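Local coordinates for protein L-lysine 6-monooxygenase involved in desferrioxamine biosynthesis (Erwinia amylovora CFBP1430, PDB 5O8P) that hydroxylates a primary amine, probably the terminal nitrogen of cadaverine, as an FAD- and NADPH-dependent monooxygenase of desferrioxamine siderophore biosynthesis, at residues I353-Q358 / I373-V379; R193-G199 / Y220-T226; L241-S245 / G390-P394. One frame throughout, in Å; residues are numbered along the deposited sequence.

Contact 1: I353-Q358 / I373-V379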
loop_
_atom_site.group_PDB
_atom_site.type_symbol
_atom_site.label_atom_id
_atom_site.label_comp_id
_atom_site.label_asym_id
_atom_site.label_seq_id
_atom_site.Cartn_x
_atom_site.Cartn_y
_atom_site.Cartn_z
ATOM N N ILE B 353 -46.417 17.349 17.327
ATOM C CA ILE B 353 -45.865 18.658 16.981
ATOM C C ILE B 353 -45.849 18.894 15.468
ATOM O O ILE B 353 -45.021 19.641 14.968
ATOM C CB ILE B 353 -44.466 18.868 17.626
ATOM C CG1 ILE B 353 -43.457 17.805 17.182
ATOM C CG2 ILE B 353 -44.582 18.849 19.140
ATOM C CD1 ILE B 353 -42.033 18.107 17.616
ATOM N N GLN B 354 -46.808 18.306 14.754
ATOM C CA GLN B 354 -46.903 18.463 13.292
ATOM C C GLN B 354 -47.068 19.925 12.889
ATOM O O GLN B 354 -46.337 20.418 12.041
ATOM C CB GLN B 354 -48.037 17.630 12.688
ATOM C CG GLN B 354 -47.571 16.249 12.237
ATOM C CD GLN B 354 -48.691 15.314 11.835
ATOM O OE1 GLN B 354 -49.887 15.623 11.939
ATOM N NE2 GLN B 354 -48.299 14.137 11.365
ATOM N N GLN B 355 -48.009 20.619 13.515
ATOM C CA GLN B 355 -48.247 22.028 13.219
ATOM C C GLN B 355 -47.015 22.941 13.495
ATOM O O GLN B 355 -46.882 23.981 12.853
ATOM C CB GLN B 355 -49.568 22.535 13.886
ATOM C CG GLN B 355 -49.532 23.024 15.350
ATOM C CD GLN B 355 -49.376 21.923 16.418
ATOM O OE1 GLN B 355 -49.500 20.723 16.134
ATOM N NE2 GLN B 355 -49.051 22.341 17.640
ATOM N N ARG B 356 -46.108 22.531 14.381
ATOM C CA ARG B 356 -44.896 23.309 14.730
ATOM C C ARG B 356 -43.681 23.061 13.816
ATOM O O ARG B 356 -42.644 23.731 13.967
ATOM C CB ARG B 356 -44.414 22.983 16.150
ATOM C CG ARG B 356 -45.427 22.924 17.263
ATOM C CD ARG B 356 -45.530 24.191 18.082
ATOM N NE ARG B 356 -44.252 24.841 18.415
ATOM C CZ ARG B 356 -44.142 26.141 18.704
ATOM N NH1 ARG B 356 -45.204 26.951 18.728
ATOM N NH2 ARG B 356 -42.955 26.654 18.972
ATOM N N ILE B 357 -43.800 22.106 12.889
ATOM C CA ILE B 357 -42.698 21.665 12.046
ATOM C C ILE B 357 -42.879 22.227 10.632
ATOM O O ILE B 357 -43.997 22.241 10.113
ATOM C CB ILE B 357 -42.629 20.123 12.040
ATOM C CG1 ILE B 357 -42.004 19.656 13.357
ATOM C CG2 ILE B 357 -41.839 19.593 10.851
ATOM C CD1 ILE B 357 -42.041 18.160 13.587
ATOM N N GLN B 358 -41.780 22.675 10.020
ATOM C CA GLN B 358 -41.804 23.143 8.634
ATOM C C GLN B 358 -41.694 21.936 7.715
ATOM O O GLN B 358 -40.697 21.217 7.766
ATOM C CB GLN B 358 -40.650 24.111 8.352
ATOM C CG GLN B 358 -40.614 25.317 9.265
ATOM C CD GLN B 358 -39.676 26.397 8.775
ATOM O OE1 GLN B 358 -39.832 26.895 7.672
ATOM N NE2 GLN B 358 -38.714 26.781 9.606
ATOM N N ILE B 373 -35.954 22.070 12.427
ATOM C CA ILE B 373 -37.164 21.750 11.634
ATOM C C ILE B 373 -38.399 22.561 12.045
ATOM O O ILE B 373 -39.453 22.453 11.414
ATOM C CB ILE B 373 -37.466 20.220 11.561
ATOM C CG1 ILE B 373 -37.959 19.668 12.903
ATOM C CG2 ILE B 373 -36.238 19.476 11.055
ATOM C CD1 ILE B 373 -38.261 18.178 12.896
ATOM N N ASP B 374 -38.263 23.397 13.065
ATOM C CA ASP B 374 -39.347 24.273 13.499
ATOM C C ASP B 374 -39.080 25.687 12.998
ATOM O O ASP B 374 -38.095 25.926 12.283
ATOM C CB ASP B 374 -39.474 24.252 15.027
ATOM C CG ASP B 374 -38.274 24.860 15.720
ATOM O OD1 ASP B 374 -37.151 24.391 15.429
ATOM O OD2 ASP B 374 -38.426 25.797 16.548
ATOM N N ARG B 375 -39.957 26.610 13.385
ATOM C CA ARG B 375 -39.871 28.001 12.966
ATOM C C ARG B 375 -39.155 28.905 13.977
ATOM O O ARG B 375 -39.156 30.126 13.799
ATOM C CB ARG B 375 -41.282 28.528 12.683
ATOM C CG ARG B 375 -42.068 27.685 11.693
ATOM C CD ARG B 375 -43.456 28.242 11.435
ATOM N NE ARG B 375 -44.163 27.438 10.434
ATOM C CZ ARG B 375 -44.784 26.274 10.659
ATOM N NH1 ARG B 375 -44.826 25.715 11.867
ATOM N NH2 ARG B 375 -45.378 25.649 9.648
ATOM N N HIS B 376 -38.546 28.328 15.023
ATOM C CA HIS B 376 -37.920 29.111 16.107
ATOM C C HIS B 376 -36.583 28.558 16.654
ATOM O O HIS B 376 -36.160 28.956 17.737
ATOM C CB HIS B 376 -38.921 29.285 17.268
ATOM C CG HIS B 376 -40.204 29.956 16.878
ATOM N ND1 HIS B 376 -41.356 29.253 16.585
ATOM C CD2 HIS B 376 -40.514 31.264 16.722
ATOM C CE1 HIS B 376 -42.322 30.094 16.271
ATOM N NE2 HIS B 376 -41.836 31.321 16.344
ATOM N N ASN B 377 -35.903 27.685 15.908
ATOM C CA ASN B 377 -34.607 27.103 16.328
ATOM C C ASN B 377 -34.656 26.384 17.674
ATOM O O ASN B 377 -33.833 26.627 18.561
ATOM C CB ASN B 377 -33.504 28.168 16.324
ATOM C CG ASN B 377 -33.418 28.891 15.004
ATOM O OD1 ASN B 377 -33.613 28.293 13.953
ATOM N ND2 ASN B 377 -33.140 30.185 15.050
ATOM N N GLN B 378 -35.628 25.487 17.788
ATOM C CA GLN B 378 -35.858 24.692 18.995
ATOM C C GLN B 378 -35.915 23.162 18.793
ATOM O O GLN B 378 -35.540 22.418 19.691
ATOM C CB GLN B 378 -37.140 25.160 19.672
ATOM C CG GLN B 378 -37.123 26.609 20.115
ATOM C CD GLN B 378 -38.423 27.018 20.758
ATOM O OE1 GLN B 378 -39.510 26.698 20.266
ATOM N NE2 GLN B 378 -38.324 27.725 21.868
ATOM N N VAL B 379 -36.390 22.699 17.642
ATOM C CA VAL B 379 -36.469 21.283 17.347
ATOM C C VAL B 379 -35.425 21.009 16.283
ATOM O O VAL B 379 -35.564 21.486 15.161
ATOM C CB VAL B 379 -37.860 20.901 16.815
ATOM C CG1 VAL B 379 -37.956 19.397 16.588
ATOM C CG2 VAL B 379 -38.918 21.352 17.781
#

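Contact 2: R193-G199 / Y220-T226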
loop_
_atom_site.group_PDB
_atom_site.type_symbol
_atom_site.label_atom_id
_atom_site.label_comp_id
_atom_site.label_asym_id
_atom_site.label_seq_id
_atom_site.Cartn_x
_atom_site.Cartn_y
_atom_site.Cartn_z
ATOM N N ARG B 193 -28.957 -24.718 0.698
ATOM C CA ARG B 193 -28.303 -25.096 -0.557
ATOM C C ARG B 193 -27.850 -23.885 -1.359
ATOM O O ARG B 193 -26.872 -23.977 -2.090
ATOM C CB ARG B 193 -29.227 -25.943 -1.440
ATOM C CG ARG B 193 -29.235 -27.426 -1.119
ATOM C CD ARG B 193 -30.042 -28.194 -2.164
ATOM N NE ARG B 193 -30.481 -29.507 -1.686
ATOM C CZ ARG B 193 -31.459 -29.727 -0.800
ATOM N NH1 ARG B 193 -32.144 -28.719 -0.246
ATOM N NH2 ARG B 193 -31.754 -30.978 -0.453
ATOM N N SER B 194 -28.590 -22.779 -1.254
ATOM C CA SER B 194 -28.292 -21.548 -1.990
ATOM C C SER B 194 -28.617 -20.322 -1.145
ATOM O O SER B 194 -29.602 -20.319 -0.408
ATOM C CB SER B 194 -29.078 -21.500 -3.305
ATOM O OG SER B 194 -30.466 -21.665 -3.078
ATOM N N ILE B 195 -27.771 -19.297 -1.246
ATOM C CA ILE B 195 -27.971 -18.019 -0.559
ATOM C C ILE B 195 -27.842 -16.924 -1.601
ATOM O O ILE B 195 -26.996 -17.022 -2.485
ATOM C CB ILE B 195 -26.901 -17.776 0.531
ATOM C CG1 ILE B 195 -26.876 -18.934 1.538
ATOM C CG2 ILE B 195 -27.122 -16.431 1.228
ATOM C CD1 ILE B 195 -25.692 -18.895 2.482
ATOM N N THR B 196 -28.663 -15.886 -1.492
ATOM C CA THR B 196 -28.590 -14.750 -2.406
ATOM C C THR B 196 -28.579 -13.443 -1.633
ATOM O O THR B 196 -29.536 -13.104 -0.957
ATOM C CB THR B 196 -29.769 -14.751 -3.394
ATOM O OG1 THR B 196 -29.704 -15.931 -4.204
ATOM C CG2 THR B 196 -29.743 -13.504 -4.298
ATOM N N VAL B 197 -27.487 -12.702 -1.745
ATOM C CA VAL B 197 -27.430 -11.360 -1.200
ATOM C C VAL B 197 -28.012 -10.387 -2.224
ATOM O O VAL B 197 -27.558 -10.320 -3.355
ATOM C CB VAL B 197 -25.997 -10.962 -0.826
ATOM C CG1 VAL B 197 -25.976 -9.561 -0.245
ATOM C CG2 VAL B 197 -25.423 -11.962 0.169
ATOM N N LEU B 198 -29.013 -9.632 -1.806
ATOM C CA LEU B 198 -29.704 -8.696 -2.661
ATOM C C LEU B 198 -29.410 -7.281 -2.135
ATOM O O LEU B 198 -29.694 -6.982 -0.986
ATOM C CB LEU B 198 -31.185 -9.043 -2.641
ATOM C CG LEU B 198 -31.978 -8.638 -3.877
ATOM C CD1 LEU B 198 -33.102 -9.627 -4.119
ATOM C CD2 LEU B 198 -32.521 -7.221 -3.735
ATOM N N GLY B 199 -28.796 -6.431 -2.965
ATOM C CA GLY B 199 -28.364 -5.078 -2.563
ATOM C C GLY B 199 -26.914 -4.765 -2.911
ATOM O O GLY B 199 -26.110 -5.671 -3.075
ATOM N N TYR B 220 -23.035 -24.274 -0.162
ATOM C CA TYR B 220 -23.987 -23.367 -0.821
ATOM C C TYR B 220 -23.564 -22.740 -2.128
ATOM O O TYR B 220 -22.380 -22.536 -2.389
ATOM C CB TYR B 220 -24.553 -22.281 0.121
ATOM C CG TYR B 220 -23.556 -21.550 0.984
ATOM C CD1 TYR B 220 -22.817 -20.478 0.485
ATOM C CD2 TYR B 220 -23.374 -21.916 2.317
ATOM C CE1 TYR B 220 -21.904 -19.817 1.291
ATOM C CE2 TYR B 220 -22.472 -21.253 3.123
ATOM C CZ TYR B 220 -21.738 -20.206 2.614
ATOM O OH TYR B 220 -20.844 -19.577 3.437
ATOM N N GLN B 221 -24.572 -22.475 -2.952
ATOM C CA GLN B 221 -24.470 -21.518 -4.036
ATOM C C GLN B 221 -24.555 -20.142 -3.389
ATOM O O GLN B 221 -25.350 -19.934 -2.459
ATOM C CB GLN B 221 -25.607 -21.706 -5.044
ATOM C CG GLN B 221 -25.617 -20.678 -6.165
ATOM C CD GLN B 221 -26.635 -21.000 -7.238
ATOM O OE1 GLN B 221 -27.798 -20.632 -7.134
ATOM N NE2 GLN B 221 -26.191 -21.672 -8.286
ATOM N N LEU B 222 -23.737 -19.211 -3.870
ATOM C CA LEU B 222 -23.674 -17.881 -3.295
ATOM C C LEU B 222 -23.857 -16.830 -4.381
ATOM O O LEU B 222 -22.959 -16.579 -5.188
ATOM C CB LEU B 222 -22.356 -17.700 -2.558
ATOM C CG LEU B 222 -22.197 -16.382 -1.809
ATOM C CD1 LEU B 222 -23.327 -16.204 -0.804
ATOM C CD2 LEU B 222 -20.840 -16.322 -1.118
ATOM N N ASN B 223 -25.034 -16.214 -4.386
ATOM C CA ASN B 223 -25.401 -15.251 -5.413
ATOM C C ASN B 223 -25.405 -13.835 -4.870
ATOM O O ASN B 223 -25.484 -13.628 -3.660
ATOM C CB ASN B 223 -26.761 -15.621 -5.982
ATOM C CG ASN B 223 -26.783 -17.037 -6.527
ATOM O OD1 ASN B 223 -25.814 -17.488 -7.131
ATOM N ND2 ASN B 223 -27.868 -17.741 -6.301
ATOM N N TRP B 224 -25.261 -12.870 -5.773
ATOM C CA TRP B 224 -25.310 -11.454 -5.438
ATOM C C TRP B 224 -26.009 -10.736 -6.570
ATOM O O TRP B 224 -25.527 -10.737 -7.695
ATOM C CB TRP B 224 -23.903 -10.898 -5.275
ATOM C CG TRP B 224 -23.793 -9.550 -4.604
ATOM C CD1 TRP B 224 -24.808 -8.702 -4.256
ATOM C CD2 TRP B 224 -22.581 -8.882 -4.256
ATOM N NE1 TRP B 224 -24.305 -7.583 -3.664
ATOM C CE2 TRP B 224 -22.939 -7.655 -3.659
ATOM C CE3 TRP B 224 -21.226 -9.204 -4.386
ATOM C CZ2 TRP B 224 -21.991 -6.739 -3.188
ATOM C CZ3 TRP B 224 -20.274 -8.298 -3.927
ATOM C CH2 TRP B 224 -20.666 -7.077 -3.325
ATOM N N ILE B 225 -27.153 -10.135 -6.280
ATOM C CA ILE B 225 -27.922 -9.411 -7.285
ATOM C C ILE B 225 -28.057 -7.995 -6.788
ATOM O O ILE B 225 -28.309 -7.798 -5.622
ATOM C CB ILE B 225 -29.305 -10.044 -7.475
ATOM C CG1 ILE B 225 -29.135 -11.481 -7.984
ATOM C CG2 ILE B 225 -30.170 -9.191 -8.413
ATOM C CD1 ILE B 225 -30.428 -12.266 -8.088
ATOM N N THR B 226 -27.875 -7.016 -7.671
ATOM C CA THR B 226 -28.008 -5.601 -7.300
ATOM C C THR B 226 -28.712 -4.798 -8.387
ATOM O O THR B 226 -28.601 -5.121 -9.569
ATOM C CB THR B 226 -26.643 -4.949 -6.963
ATOM O OG1 THR B 226 -26.829 -3.547 -6.773
ATOM C CG2 THR B 226 -25.612 -5.170 -8.086
#

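Contact 3: L241-S245 / G390-P394. With FAD (flavin-adenine dinucleotide), chain C.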
loop_
_atom_site.group_PDB
_atom_site.type_symbol
_atom_site.label_atom_id
_atom_site.label_comp_id
_atom_site.label_asym_id
_atom_site.label_seq_id
_atom_site.Cartn_x
_atom_site.Cartn_y
_atom_site.Cartn_z
ATOM N N LEU B 241 -12.982 13.795 -0.975
ATOM C CA LEU B 241 -13.227 13.899 0.479
ATOM C C LEU B 241 -13.441 15.352 0.968
ATOM O O LEU B 241 -14.159 15.568 1.957
ATOM C CB LEU B 241 -12.110 13.225 1.290
ATOM C CG LEU B 241 -11.886 11.721 1.086
ATOM C CD1 LEU B 241 -10.783 11.195 2.010
ATOM C CD2 LEU B 241 -13.192 10.931 1.272
ATOM N N GLU B 242 -12.860 16.330 0.263
ATOM C CA GLU B 242 -13.148 17.755 0.519
ATOM C C GLU B 242 -14.609 18.158 0.335
ATOM O O GLU B 242 -14.997 19.234 0.746
ATOM C CB GLU B 242 -12.311 18.660 -0.379
ATOM C CG GLU B 242 -10.814 18.644 -0.122
ATOM C CD GLU B 242 -10.134 19.934 -0.578
ATOM O OE1 GLU B 242 -10.421 20.422 -1.714
ATOM O OE2 GLU B 242 -9.351 20.492 0.245
ATOM N N MET B 243 -15.406 17.329 -0.324
ATOM C CA MET B 243 -16.845 17.582 -0.405
ATOM C C MET B 243 -17.550 17.300 0.917
ATOM O O MET B 243 -18.677 17.742 1.078
ATOM C CB MET B 243 -17.495 16.760 -1.522
ATOM C CG MET B 243 -17.014 17.097 -2.919
ATOM S SD MET B 243 -17.652 15.986 -4.191
ATOM C CE MET B 243 -19.293 16.646 -4.436
ATOM N N THR B 244 -16.928 16.539 1.831
ATOM C CA THR B 244 -17.461 16.373 3.191
ATOM C C THR B 244 -16.866 17.515 4.001
ATOM O O THR B 244 -15.916 17.351 4.767
ATOM C CB THR B 244 -17.179 14.994 3.856
ATOM O OG1 THR B 244 -15.867 14.983 4.411
ATOM C CG2 THR B 244 -17.323 13.853 2.872
ATOM N N SER B 245 -17.452 18.684 3.813
ATOM C CA SER B 245 -16.927 19.893 4.386
ATOM C C SER B 245 -18.040 20.910 4.579
ATOM O O SER B 245 -19.035 20.897 3.845
ATOM C CB SER B 245 -15.877 20.479 3.457
ATOM O OG SER B 245 -16.453 20.914 2.248
ATOM N N GLY B 390 -27.408 16.866 2.059
ATOM C CA GLY B 390 -26.651 16.089 1.081
ATOM C C GLY B 390 -26.055 14.812 1.624
ATOM O O GLY B 390 -26.340 14.409 2.748
ATOM N N PHE B 391 -25.181 14.204 0.816
ATOM C CA PHE B 391 -24.564 12.893 1.111
ATOM C C PHE B 391 -23.740 12.791 2.419
ATOM O O PHE B 391 -23.338 11.680 2.798
ATOM C CB PHE B 391 -23.672 12.497 -0.072
ATOM C CG PHE B 391 -22.289 13.088 -0.007
ATOM C CD1 PHE B 391 -22.019 14.370 -0.484
ATOM C CD2 PHE B 391 -21.268 12.374 0.611
ATOM C CE1 PHE B 391 -20.746 14.899 -0.390
ATOM C CE2 PHE B 391 -19.997 12.900 0.720
ATOM C CZ PHE B 391 -19.734 14.156 0.208
ATOM N N VAL B 392 -23.469 13.921 3.088
ATOM C CA VAL B 392 -22.580 13.920 4.268
ATOM C C VAL B 392 -23.278 13.570 5.580
ATOM O O VAL B 392 -22.618 13.493 6.623
ATOM C CB VAL B 392 -21.871 15.274 4.468
ATOM C CG1 VAL B 392 -21.027 15.616 3.249
ATOM C CG2 VAL B 392 -22.890 16.361 4.778
ATOM N N THR B 393 -24.594 13.327 5.529
ATOM C CA THR B 393 -25.460 13.255 6.708
ATOM C C THR B 393 -25.216 12.002 7.601
ATOM O O THR B 393 -25.040 12.159 8.807
ATOM C CB THR B 393 -26.951 13.405 6.267
ATOM O OG1 THR B 393 -27.184 14.695 5.678
ATOM C CG2 THR B 393 -27.907 13.238 7.381
ATOM N N PRO B 394 -25.165 10.772 7.023
ATOM C CA PRO B 394 -24.843 9.595 7.850
ATOM C C PRO B 394 -23.364 9.435 8.272
ATOM O O PRO B 394 -23.040 8.470 8.963
ATOM C CB PRO B 394 -25.261 8.404 6.960
ATOM C CG PRO B 394 -25.712 8.958 5.648
ATOM C CD PRO B 394 -25.336 10.398 5.606
HETATM P PA FAD C . -28.987 4.779 15.703
HETATM O O1A FAD C . -28.214 3.521 16.055
HETATM O O2A FAD C . -30.135 4.692 14.727
HETATM O O5B FAD C . -29.507 5.366 17.115
HETATM C C5B FAD C . -30.884 5.606 17.390
HETATM C C4B FAD C . -31.277 5.258 18.820
HETATM O O4B FAD C . -32.512 5.915 19.144
HETATM C C3B FAD C . -31.521 3.765 19.015
HETATM O O3B FAD C . -30.839 3.336 20.201
HETATM C C2B FAD C . -33.041 3.631 19.095
HETATM O O2B FAD C . -33.493 2.559 19.929
HETATM C C1B FAD C . -33.448 4.969 19.682
HETATM N N9A FAD C . -34.867 5.372 19.480
HETATM C C8A FAD C . -35.585 5.408 18.339
HETATM N N7A FAD C . -36.852 5.843 18.589
HETATM C C5A FAD C . -36.953 6.092 19.912
HETATM C C6A FAD C . -37.997 6.570 20.860
HETATM N N6A FAD C . -39.243 6.883 20.429
HETATM N N1A FAD C . -37.665 6.687 22.172
HETATM C C2A FAD C . -36.433 6.381 22.631
HETATM N N3A FAD C . -35.446 5.936 21.829
HETATM C C4A FAD C . -35.638 5.779 20.490
HETATM N N1 FAD C . -21.128 5.522 9.148
HETATM C C2 FAD C . -19.820 5.886 9.205
HETATM O O2 FAD C . -19.542 7.102 9.097
HETATM N N3 FAD C . -18.826 4.987 9.379
HETATM C C4 FAD C . -19.070 3.670 9.501
HETATM O O4 FAD C . -18.136 2.860 9.656
HETATM C C4X FAD C . -20.475 3.190 9.450
HETATM N N5 FAD C . -20.788 1.882 9.570
HETATM C C5X FAD C . -22.079 1.477 9.515
HETATM C C6 FAD C . -22.341 0.115 9.642
HETATM C C7 FAD C . -23.644 -0.376 9.598
HETATM C C7M FAD C . -23.902 -1.857 9.734
HETATM C C8 FAD C . -24.772 0.581 9.411
HETATM C C8M FAD C . -26.189 0.076 9.359
HETATM C C9 FAD C . -24.520 1.947 9.279
HETATM C C9A FAD C . -23.209 2.458 9.323
HETATM N N10 FAD C . -22.900 3.854 9.198
HETATM C C10 FAD C . -21.528 4.228 9.256
HETATM C "C1'" FAD C . -23.923 4.920 9.014
HETATM C "C2'" FAD C . -24.347 5.574 10.350
HETATM O "O2'" FAD C . -23.187 5.899 11.143
HETATM C "C3'" FAD C . -25.318 4.717 11.184
HETATM O "O3'" FAD C . -26.529 4.472 10.452
HETATM C "C4'" FAD C . -25.684 5.349 12.534
HETATM O "O4'" FAD C . -26.048 4.319 13.460
HETATM C "C5'" FAD C . -26.838 6.343 12.429
HETATM O "O5'" FAD C . -26.774 7.248 13.533
HETATM P P FAD C . -27.989 7.352 14.571
HETATM O O1P FAD C . -27.594 8.333 15.656
HETATM O O2P FAD C . -29.183 7.630 13.702
HETATM O O3P FAD C . -27.877 5.833 15.148
#

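Contact 1: I353-Q358 / I373-V379
Arg375 reaches from 373-379 to the backbone of 353-358, two parts of the long loop between strands 342-343 and 379-381, its NH1 donating to Gln355 O at 2.9 Å. The chain is extended from CG to NE, which gives the guanidinium the length to arrive at that carbonyl, and one face of the group lies beneath Gln358 CG. Gln358 holds on in two ways. Its backbone N donates to Ile373 O (2.7 Å), while its side-chain NE2 bonds Asp374 O at 2.9 Å; the oxygen sits in the amide plane, but the nitrogen stands 55° above the carbonyl plane. A glutamine suits this position, since its aliphatic part packs on the arginine while its amide serves the backbone. Arg356 starts out away from 373-379, but bends at chi2 and chi3 bring NH2 to 3.7 Å from Gln378 OE1, a polar approach too long to bond. Its guanidinium also makes a cation-pi contact with Tyr128, and its NE bonds the hydroxyl of Tyr135. On the buried side, Ile357 CD1 and Ile373 CD1 meet at 3.8 Å. Asp374 folds 373-379 on itself: OD1 accepts from the backbone N of Gln378 and of Val379, and OD2 accepts from His376 N, forming an Asx turn just before strand 379-381.

Contact 2: R193-G199 / Y220-T226
Strands 194-198 and 221-225 are neighbours in the beta-alpha-beta unit of a Rossmann-type domain, joined through helix 202-213. Parallel pairing runs from Arg193 O, which accepts from Gln221 N, to Gly199 N, which donates to Ile225 O at 3.0 Å. On the face turned to helix 202-213, Ile195 CD1 stands over the centre of the Tyr220 ring, 3.7 Å from its centroid, a CH-pi contact that suits a slender branched chain. The Tyr220 ring is brought beneath it by CG lying between the backbone N and carbonyl carbon (chi1 47°), and its hydroxyl continues to Leu211 O. Further along this face, Trp224 NE1 donates to Gly199 O at 2.7 Å, in the plane of the indole, while the ring also stacks with Tyr208. The other face is polar at one end. Asn223 ND2 bonds Gln221 OE1 at 3.0 Å and, weakly, Thr196 OG1 across the strands at 3.3 Å; Asn223 OD1 turns to Asn298, Thr196 OG1 to Thr333 and Gln221 NE2 to Asp296. The indole bond thus ties down the carbonyl of the first glycine in a GxGxxA pattern, probably helping to set the dinucleotide-binding turn that leads to Ser200, an NADP(+)-binding residue.

Contact 3: L241-S245 / G390-P394
The carbonyl O of Leu241 is gripped twice by Thr244, the residue that meets Phe391 and Val392 across the contact: the backbone N donates at 2.9 Å, closing a type I turn, and OG1 donates at 3.0 Å, in the carbonyl plane. With OG1 placed between the backbone N and the carbonyl carbon (chi1 82°), the hydroxyl folds back on its own turn and the methyl is left for the partner. Threonine suits both tasks. Its CG2 comes to 3.6 Å from Phe391 CE2, the two side chains crossing at about a right angle. Met243 CB lies 3.8 Å from Phe391 CZ, and Val392 CG1 reaches Thr244 CA at 3.6 Å. That same methyl covers one face of the Phe391 ring near its rim, so the two apolar residues meet the threonine as one packed unit. Gly390 to Thr393 form a type I turn as well, where Thr393 OG1 bonds Gly390 O; Pro394 follows, and its carbonyl O receives a weak bond from FAD O2' at 3.4 Å. Around the contact, Ser245 caps helix 246-253 through Trp248 N, Trp248 meets Phe391 edge-to-face, and Val392 packs on Ile249, while Gly390 follows helix 386-389, its positive phi suiting a glycine, and helix 399-410 lies beyond.

How the contacts relate
Contacts 2 and 3 are both buried, but differ in what holds them: contact 2 is regular backbone pairing inside a parallel sheet, whereas contact 3 joins two turns by apolar packing alone, with the polar groups of each turn bonded within it or to other neighbours. Contact 1 is only partly buried; near the surface, arginine and glutamine side chains, with one backbone bond, tie together two parts of one irregular loop. Contacts 1 and 2 lie on opposite sides of the chain's centre, about 44 Å apart between their centres, with contact 1 leading into strand 379-381 of the mixed sheet and contact 2 beside NADP(+)-binding residues. Segment 390-394 of contact 3, nearer the middle, reaches FAD through a weak bond at Pro394.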